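Local atomic coordinates of Oxidored_FMN domain-containing protein ([Pseudomonas] geniculata N1, PDB entry 6L6J), a protein that is probably a flavin- and iron-sulfur-dependent amine oxidase that oxidises 6-hydroxypseudooxynicotine, an amine intermediate of nicotine breakdown. Residues M1-V13 and F328-D340. Numbering follows the deposited sequence.
Sequences MRDPRYDILFEPV and FLPNKIDAGLQDD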
ATOM      1  N   MET A   1     -29.265  10.947  10.435  1.00 56.49           N
ATOM      2  CA  MET A   1     -28.848   9.773   9.597  1.00 55.89           C
ATOM      3  C   MET A   1     -27.746   8.971  10.317  1.00 48.27           C
ATOM      4  O   MET A   1     -27.827   7.741  10.277  1.00 45.88           O
ATOM      5  CB  MET A   1     -28.384  10.219   8.201  1.00 63.35           C
ATOM      6  CG  MET A   1     -29.515  10.368   7.169  1.00 67.59           C
ATOM      7  SD  MET A   1     -30.221   8.763   6.613  1.00 80.97           S
ATOM      8  CE  MET A   1     -31.038   9.209   5.080  1.00 75.81           C
ATOM      9  N   ARG A   2     -26.791   9.637  10.983  1.00 43.17           N
ATOM     10  CA  ARG A   2     -25.650   9.004  11.719  1.00 37.99           C
ATOM     11  C   ARG A   2     -26.136   8.238  12.950  1.00 35.99           C
ATOM     12  O   ARG A   2     -26.696   8.881  13.850  1.00 36.69           O
ATOM     13  CB  ARG A   2     -24.658  10.066  12.211  1.00 36.26           C
ATOM     14  CG  ARG A   2     -23.495   9.534  13.040  1.00 34.32           C
ATOM     15  CD  ARG A   2     -23.020  10.536  14.081  1.00 35.64           C
ATOM     16  NE  ARG A   2     -22.432  11.734  13.499  1.00 37.77           N
ATOM     17  CZ  ARG A   2     -22.083  12.836  14.164  1.00 36.38           C
ATOM     18  NH1 ARG A   2     -22.256  12.941  15.473  1.00 39.13           N
ATOM     19  NH2 ARG A   2     -21.528  13.831  13.510  1.00 33.02           N
ATOM     20  N   ASP A   3     -25.850   6.933  13.018  1.00 37.41           N
ATOM     21  CA  ASP A   3     -26.047   6.088  14.226  1.00 37.21           C
ATOM     22  C   ASP A   3     -25.253   6.689  15.389  1.00 37.16           C
ATOM     23  O   ASP A   3     -24.071   6.974  15.247  1.00 34.25           O
ATOM     24  CB  ASP A   3     -25.656   4.642  13.936  1.00 42.39           C
ATOM     25  CG  ASP A   3     -26.638   3.939  13.011  1.00 46.08           C
ATOM     26  OD1 ASP A   3     -27.715   3.531  13.496  1.00 48.06           O
ATOM     27  OD2 ASP A   3     -26.325   3.811  11.812  1.00 46.94           O
ATOM     28  N   PRO A   4     -25.878   6.974  16.562  1.00 38.90           N
ATOM     29  CA  PRO A   4     -25.218   7.728  17.633  1.00 36.60           C
ATOM     30  C   PRO A   4     -24.093   6.976  18.358  1.00 35.14           C
ATOM     31  O   PRO A   4     -23.398   7.621  19.121  1.00 34.67           O
ATOM     32  CB  PRO A   4     -26.332   8.045  18.652  1.00 34.94           C
ATOM     33  CG  PRO A   4     -27.614   7.762  17.915  1.00 34.79           C
ATOM     34  CD  PRO A   4     -27.280   6.673  16.910  1.00 37.62           C
ATOM     35  N   ARG A   5     -23.918   5.673  18.097  1.00 34.38           N
ATOM     36  CA  ARG A   5     -22.757   4.886  18.618  1.00 37.00           C
ATOM     37  C   ARG A   5     -21.445   5.500  18.083  1.00 34.65           C
ATOM     38  O   ARG A   5     -20.405   5.343  18.746  1.00 32.10           O
ATOM     39  CB  ARG A   5     -22.907   3.380  18.321  1.00 39.88           C
ATOM     40  CG  ARG A   5     -22.731   2.953  16.866  1.00 42.82           C
ATOM     41  CD  ARG A   5     -23.170   1.518  16.588  1.00 44.97           C
ATOM     42  NE  ARG A   5     -24.552   1.396  16.109  1.00 48.00           N
ATOM     43  CZ  ARG A   5     -24.947   0.788  14.983  1.00 50.73           C
ATOM     44  NH1 ARG A   5     -24.086   0.220  14.161  1.00 53.03           N
ATOM     45  NH2 ARG A   5     -26.225   0.750  14.665  1.00 55.04           N
ATOM     46  N   TYR A   6     -21.496   6.236  16.966  1.00 32.30           N
ATOM     47  CA  TYR A   6     -20.301   6.849  16.335  1.00 32.23           C
ATOM     48  C   TYR A   6     -20.160   8.323  16.716  1.00 31.79           C
ATOM     49  O   TYR A   6     -19.135   8.911  16.289  1.00 32.72           O
ATOM     50  CB  TYR A   6     -20.320   6.622  14.823  1.00 29.34           C
ATOM     51  CG  TYR A   6     -20.543   5.175  14.487  1.00 27.63           C
ATOM     52  CD1 TYR A   6     -19.681   4.198  14.938  1.00 26.28           C
ATOM     53  CD2 TYR A   6     -21.636   4.780  13.739  1.00 29.51           C
ATOM     54  CE1 TYR A   6     -19.911   2.856  14.664  1.00 30.09           C
ATOM     55  CE2 TYR A   6     -21.874   3.447  13.440  1.00 29.74           C
ATOM     56  CZ  TYR A   6     -21.018   2.475  13.919  1.00 31.00           C
ATOM     57  OH  TYR A   6     -21.261   1.158  13.623  1.00 33.66           O
ATOM     58  N   ASP A   7     -21.087   8.882  17.497  1.00 29.99           N
ATOM     59  CA  ASP A   7     -21.026  10.308  17.924  1.00 31.64           C
ATOM     60  C   ASP A   7     -19.602  10.631  18.407  1.00 31.21           C
ATOM     61  O   ASP A   7     -19.086  11.714  18.043  1.00 28.91           O
ATOM     62  CB  ASP A   7     -22.052  10.627  19.026  1.00 33.46           C
ATOM     63  CG  ASP A   7     -23.501  10.804  18.572  1.00 31.75           C
ATOM     64  OD1 ASP A   7     -23.767  10.719  17.368  1.00 31.11           O
ATOM     65  OD2 ASP A   7     -24.372  10.997  19.446  1.00 33.91           O
ATOM     66  N   ILE A   8     -19.003   9.724  19.190  1.00 31.25           N
ATOM     67  CA  ILE A   8     -17.666   9.883  19.861  1.00 33.11           C
ATOM     68  C   ILE A   8     -16.541  10.096  18.826  1.00 31.40           C
ATOM     69  O   ILE A   8     -15.553  10.831  19.123  1.00 30.74           O
ATOM     70  CB  ILE A   8     -17.363   8.675  20.777  1.00 34.51           C
ATOM     71  CG1 ILE A   8     -15.984   8.791  21.431  1.00 33.71           C
ATOM     72  CG2 ILE A   8     -17.502   7.360  20.022  1.00 36.00           C
ATOM     73  CD1 ILE A   8     -15.909   8.183  22.807  1.00 34.40           C
ATOM     74  N   LEU A   9     -16.662   9.492  17.647  1.00 28.92           N
ATOM     75  CA  LEU A   9     -15.652   9.632  16.565  1.00 27.71           C
ATOM     76  C   LEU A   9     -15.614  11.067  16.010  1.00 27.76           C
ATOM     77  O   LEU A   9     -14.571  11.393  15.397  1.00 28.86           O
ATOM     78  CB  LEU A   9     -15.998   8.662  15.435  1.00 25.45           C
ATOM     79  CG  LEU A   9     -15.860   7.190  15.752  1.00 22.87           C
ATOM     80  CD1 LEU A   9     -15.933   6.395  14.471  1.00 21.73           C
ATOM     81  CD2 LEU A   9     -14.565   6.909  16.505  1.00 22.78           C
ATOM     82  N   PHE A  10     -16.676  11.861  16.213  1.00 25.96           N
ATOM     83  CA  PHE A  10     -16.865  13.229  15.656  1.00 25.98           C
ATOM     84  C   PHE A  10     -16.703  14.325  16.713  1.00 26.26           C
ATOM     85  O   PHE A  10     -16.877  15.493  16.376  1.00 28.04           O
ATOM     86  CB  PHE A  10     -18.234  13.334  14.988  1.00 25.65           C
ATOM     87  CG  PHE A  10     -18.319  12.476  13.755  1.00 27.84           C
ATOM     88  CD1 PHE A  10     -17.832  12.943  12.531  1.00 27.05           C
ATOM     89  CD2 PHE A  10     -18.818  11.179  13.826  1.00 26.23           C
ATOM     90  CE1 PHE A  10     -17.885  12.136  11.399  1.00 26.68           C
ATOM     91  CE2 PHE A  10     -18.879  10.384  12.687  1.00 27.01           C
ATOM     92  CZ  PHE A  10     -18.407  10.855  11.480  1.00 27.58           C
ATOM     93  N   GLU A  11     -16.331  13.991  17.941  1.00 28.42           N
ATOM     94  CA  GLU A  11     -16.082  15.032  18.971  1.00 30.58           C
ATOM     95  C   GLU A  11     -14.796  15.738  18.565  1.00 29.47           C
ATOM     96  O   GLU A  11     -13.872  15.064  18.127  1.00 30.36           O
ATOM     97  CB  GLU A  11     -15.948  14.434  20.375  1.00 32.29           C
ATOM     98  CG  GLU A  11     -17.080  13.501  20.747  1.00 34.24           C
ATOM     99  CD  GLU A  11     -17.030  12.980  22.168  1.00 36.50           C
ATOM    100  OE1 GLU A  11     -16.134  13.400  22.952  1.00 37.82           O
ATOM    101  OE2 GLU A  11     -17.890  12.158  22.487  1.00 39.05           O
ATOM    102  N   PRO A  12     -14.692  17.078  18.678  1.00 28.22           N
ATOM    103  CA  PRO A  12     -13.421  17.762  18.473  1.00 28.99           C
ATOM    104  C   PRO A  12     -12.387  17.361  19.535  1.00 27.45           C
ATOM    105  O   PRO A  12     -12.796  16.909  20.588  1.00 27.39           O
ATOM    106  CB  PRO A  12     -13.763  19.262  18.560  1.00 29.18           C
ATOM    107  CG  PRO A  12     -15.259  19.315  18.325  1.00 30.66           C
ATOM    108  CD  PRO A  12     -15.783  18.028  18.941  1.00 30.92           C
ATOM    109  N   VAL A  13     -11.098  17.502  19.203  1.00 26.32           N
ATOM    110  CA  VAL A  13      -9.958  17.165  20.103  1.00 28.31           C
ATOM    111  C   VAL A  13      -8.949  18.308  20.068  1.00 28.88           C
ATOM    112  O   VAL A  13      -8.445  18.586  18.987  1.00 31.18           O
ATOM    113  CB  VAL A  13      -9.281  15.830  19.738  1.00 27.09           C
ATOM    114  CG1 VAL A  13      -8.017  15.606  20.547  1.00 26.58           C
ATOM    115  CG2 VAL A  13     -10.222  14.640  19.887  1.00 27.70           C
ATOM    116  N   PHE A 328     -13.363   9.050   1.794  1.00 26.74           N
ATOM    117  CA  PHE A 328     -14.707   9.506   2.241  1.00 26.55           C
ATOM    118  C   PHE A 328     -15.184   8.696   3.455  1.00 28.60           C
ATOM    119  O   PHE A 328     -16.301   8.968   3.917  1.00 30.80           O
ATOM    120  CB  PHE A 328     -15.667   9.527   1.049  1.00 25.58           C
ATOM    121  CG  PHE A 328     -15.619  10.850   0.308  1.00 25.95           C
ATOM    122  CD1 PHE A 328     -14.466  11.264  -0.344  1.00 24.83           C
ATOM    123  CD2 PHE A 328     -16.699  11.715   0.313  1.00 25.59           C
ATOM    124  CE1 PHE A 328     -14.390  12.502  -0.965  1.00 24.65           C
ATOM    125  CE2 PHE A 328     -16.634  12.945  -0.323  1.00 26.47           C
ATOM    126  CZ  PHE A 328     -15.475  13.343  -0.960  1.00 25.93           C
ATOM    127  N   LEU A 329     -14.347   7.811   4.010  1.00 28.45           N
ATOM    128  CA  LEU A 329     -14.712   6.963   5.179  1.00 29.48           C
ATOM    129  C   LEU A 329     -15.407   7.840   6.237  1.00 32.08           C
ATOM    130  O   LEU A 329     -16.526   7.510   6.660  1.00 32.52           O
ATOM    131  CB  LEU A 329     -13.466   6.223   5.696  1.00 29.06           C
ATOM    132  CG  LEU A 329     -13.608   5.477   7.026  1.00 29.02           C
ATOM    133  CD1 LEU A 329     -12.845   4.153   6.993  1.00 28.58           C
ATOM    134  CD2 LEU A 329     -13.129   6.322   8.198  1.00 27.94           C
ATOM    135  N   PRO A 330     -14.819   8.981   6.688  1.00 28.60           N
ATOM    136  CA  PRO A 330     -15.487   9.863   7.645  1.00 27.89           C
ATOM    137  C   PRO A 330     -16.882  10.373   7.248  1.00 28.02           C
ATOM    138  O   PRO A 330     -17.768  10.374   8.084  1.00 28.47           O
ATOM    139  CB  PRO A 330     -14.542  11.058   7.781  1.00 28.66           C
ATOM    140  CG  PRO A 330     -13.176  10.510   7.417  1.00 28.30           C
ATOM    141  CD  PRO A 330     -13.444   9.418   6.401  1.00 28.63           C
ATOM    142  N   ASN A 331     -17.071  10.821   6.007  1.00 30.16           N
ATOM    143  CA  ASN A 331     -18.360  11.445   5.595  1.00 29.79           C
ATOM    144  C   ASN A 331     -19.449  10.374   5.507  1.00 32.41           C
ATOM    145  O   ASN A 331     -20.633  10.733   5.723  1.00 37.23           O
ATOM    146  CB  ASN A 331     -18.239  12.252   4.308  1.00 29.29           C
ATOM    147  CG  ASN A 331     -17.637  13.620   4.567  1.00 29.77           C
ATOM    148  OD1 ASN A 331     -17.308  13.963   5.705  1.00 28.20           O
ATOM    149  ND2 ASN A 331     -17.452  14.389   3.510  1.00 27.99           N
ATOM    150  N   LYS A 332     -19.079   9.111   5.263  1.00 30.07           N
ATOM    151  CA  LYS A 332     -20.063   8.008   5.118  1.00 30.45           C
ATOM    152  C   LYS A 332     -20.599   7.575   6.496  1.00 31.14           C
ATOM    153  O   LYS A 332     -21.823   7.370   6.620  1.00 30.28           O
ATOM    154  CB  LYS A 332     -19.428   6.858   4.342  1.00 29.46           C
ATOM    155  CG  LYS A 332     -18.747   7.282   3.064  1.00 28.14           C
ATOM    156  CD  LYS A 332     -18.805   6.256   1.971  1.00 29.83           C
ATOM    157  CE  LYS A 332     -17.656   6.430   0.998  1.00 30.56           C
ATOM    158  NZ  LYS A 332     -17.633   5.372  -0.040  1.00 30.48           N
ATOM    159  N   ILE A 333     -19.723   7.414   7.494  1.00 34.36           N
ATOM    160  CA  ILE A 333     -20.118   7.130   8.911  1.00 34.84           C
ATOM    161  C   ILE A 333     -21.093   8.237   9.329  1.00 36.11           C
ATOM    162  O   ILE A 333     -22.246   7.924   9.738  1.00 34.12           O
ATOM    163  CB  ILE A 333     -18.897   7.060   9.851  1.00 32.70           C
ATOM    164  CG1 ILE A 333     -18.005   5.858   9.547  1.00 31.27           C
ATOM    165  CG2 ILE A 333     -19.324   7.066  11.318  1.00 32.80           C
ATOM    166  CD1 ILE A 333     -16.633   5.924  10.204  1.00 30.29           C
ATOM    167  N   ASP A 334     -20.666   9.487   9.133  1.00 38.32           N
ATOM    168  CA  ASP A 334     -21.446  10.712   9.482  1.00 39.62           C
ATOM    169  C   ASP A 334     -22.829  10.739   8.797  1.00 37.38           C
ATOM    170  O   ASP A 334     -23.711  11.410   9.313  1.00 40.65           O
ATOM    171  CB  ASP A 334     -20.656  11.972   9.133  1.00 37.32           C
ATOM    172  CG  ASP A 334     -21.087  13.200   9.904  1.00 37.76           C
ATOM    173  OD1 ASP A 334     -21.702  13.047  10.999  1.00 39.46           O
ATOM    174  OD2 ASP A 334     -20.808  14.299   9.408  1.00 37.31           O
ATOM    175  N   ALA A 335     -23.020  10.036   7.684  1.00 36.73           N
ATOM    176  CA  ALA A 335     -24.305   9.960   6.951  1.00 34.67           C
ATOM    177  C   ALA A 335     -25.065   8.660   7.272  1.00 38.31           C
ATOM    178  O   ALA A 335     -26.094   8.408   6.585  1.00 40.17           O
ATOM    179  CB  ALA A 335     -24.022  10.064   5.474  1.00 32.64           C
ATOM    180  N   GLY A 336     -24.591   7.853   8.236  1.00 36.38           N
ATOM    181  CA  GLY A 336     -25.131   6.504   8.512  1.00 35.51           C
ATOM    182  C   GLY A 336     -24.884   5.528   7.363  1.00 37.21           C
ATOM    183  O   GLY A 336     -25.645   4.555   7.218  1.00 35.24           O
ATOM    184  N   LEU A 337     -23.828   5.744   6.576  1.00 38.99           N
ATOM    185  CA  LEU A 337     -23.554   4.958   5.342  1.00 37.32           C
ATOM    186  C   LEU A 337     -22.250   4.148   5.468  1.00 36.27           C
ATOM    187  O   LEU A 337     -21.601   3.916   4.423  1.00 40.70           O
ATOM    188  CB  LEU A 337     -23.532   5.930   4.160  1.00 38.24           C
ATOM    189  CG  LEU A 337     -24.867   6.629   3.867  1.00 40.43           C
ATOM    190  CD1 LEU A 337     -24.841   7.336   2.512  1.00 37.18           C
ATOM    191  CD2 LEU A 337     -26.028   5.647   3.920  1.00 40.06           C
ATOM    192  N   GLN A 338     -21.937   3.668   6.681  1.00 33.81           N
ATOM    193  CA  GLN A 338     -20.775   2.792   7.011  1.00 31.31           C
ATOM    194  C   GLN A 338     -20.818   1.489   6.197  1.00 30.98           C
ATOM    195  O   GLN A 338     -19.731   0.926   5.915  1.00 33.67           O
ATOM    196  CB  GLN A 338     -20.718   2.493   8.509  1.00 32.09           C
ATOM    197  CG  GLN A 338     -21.989   1.860   9.085  1.00 31.70           C
ATOM    198  CD  GLN A 338     -22.869   2.854   9.796  1.00 32.09           C
ATOM    199  OE1 GLN A 338     -22.989   4.014   9.389  1.00 34.19           O
ATOM    200  NE2 GLN A 338     -23.472   2.411  10.882  1.00 31.85           N
ATOM    201  N   ASP A 339     -21.998   1.028   5.795  1.00 32.15           N
ATOM    202  CA  ASP A 339     -22.137  -0.161   4.903  1.00 37.60           C
ATOM    203  C   ASP A 339     -21.375   0.062   3.582  1.00 37.51           C
ATOM    204  O   ASP A 339     -20.864  -0.935   3.034  1.00 34.02           O
ATOM    205  CB  ASP A 339     -23.600  -0.506   4.620  1.00 40.14           C
ATOM    206  CG  ASP A 339     -24.248  -1.329   5.724  1.00 46.29           C
ATOM    207  OD1 ASP A 339     -23.730  -2.428   6.001  1.00 52.15           O
ATOM    208  OD2 ASP A 339     -25.258  -0.863   6.318  1.00 52.18           O
ATOM    209  N   ASP A 340     -21.294   1.318   3.116  1.00 35.06           N
ATOM    210  CA  ASP A 340     -20.714   1.716   1.802  1.00 33.43           C
ATOM    211  C   ASP A 340     -19.209   2.002   1.913  1.00 30.23           C
ATOM    212  O   ASP A 340     -18.637   2.439   0.904  1.00 28.70           O
ATOM    213  CB  ASP A 340     -21.397   2.978   1.250  1.00 35.12           C
ATOM    214  CG  ASP A 340     -22.895   2.860   1.042  1.00 37.86           C
ATOM    215  OD1 ASP A 340     -23.382   1.711   0.923  1.00 40.22           O
ATOM    216  OD2 ASP A 340     -23.570   3.923   1.010  1.00 37.94           O
TER
HETATM  217  O   HOH W   1     -23.240   6.098  11.382  1.00 34.51           O
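Arg2 grips Asp334 side-on: NE (2.9 Å) and NH2 (2.6 Å) both give to OD1 of Asp334, which lies in the guanidinium plane. With Arg2 CG anti to its own backbone N (chi1 177°) and bends at chi2 and chi3, the group reaches the carboxylate while NH1 turns to Asp7 OD1, making a three-residue salt-bridge network. An alanine here would probably leave Asp334 and Asp7 without their shared positive mate. The same carboxylate stacks on the Phe10 ring, planes 26° apart, with OD1 over its centre, while CD2 of Phe10 meets a face of the Arg2 guanidinium.

Apolar contacts centre on Ile333, whose CG2 touches the Phe10 ring edge at CE2 (3.6 Å) and Tyr6 CB (3.7 Å). Phe24 of barrel strand 24-26 also packs on Ile333 and meets Phe10 edge-to-face.

Among the polar links, Gln338 NE2 gives a weak bond to Asp3 OD2 (3.3 Å) and sits at the Tyr6 ring edge, amide and ring nearly perpendicular. A water donates to Ile333 O (2.7 Å) and Gln338 OE1 (2.9 Å) and accepts weakly from Asp3 N. Gly336, the C-prime residue of the Schellman motif ending helix 329-334, sends a CA-H toward Met1 O.

Away from both cofactors of the FMN-binding TIM barrel, a salt bridge laid against the face of Phe10, with Ile333 at the ring's edge, thus fixes segment 1-13 on helix 329-334 and its C-terminal end.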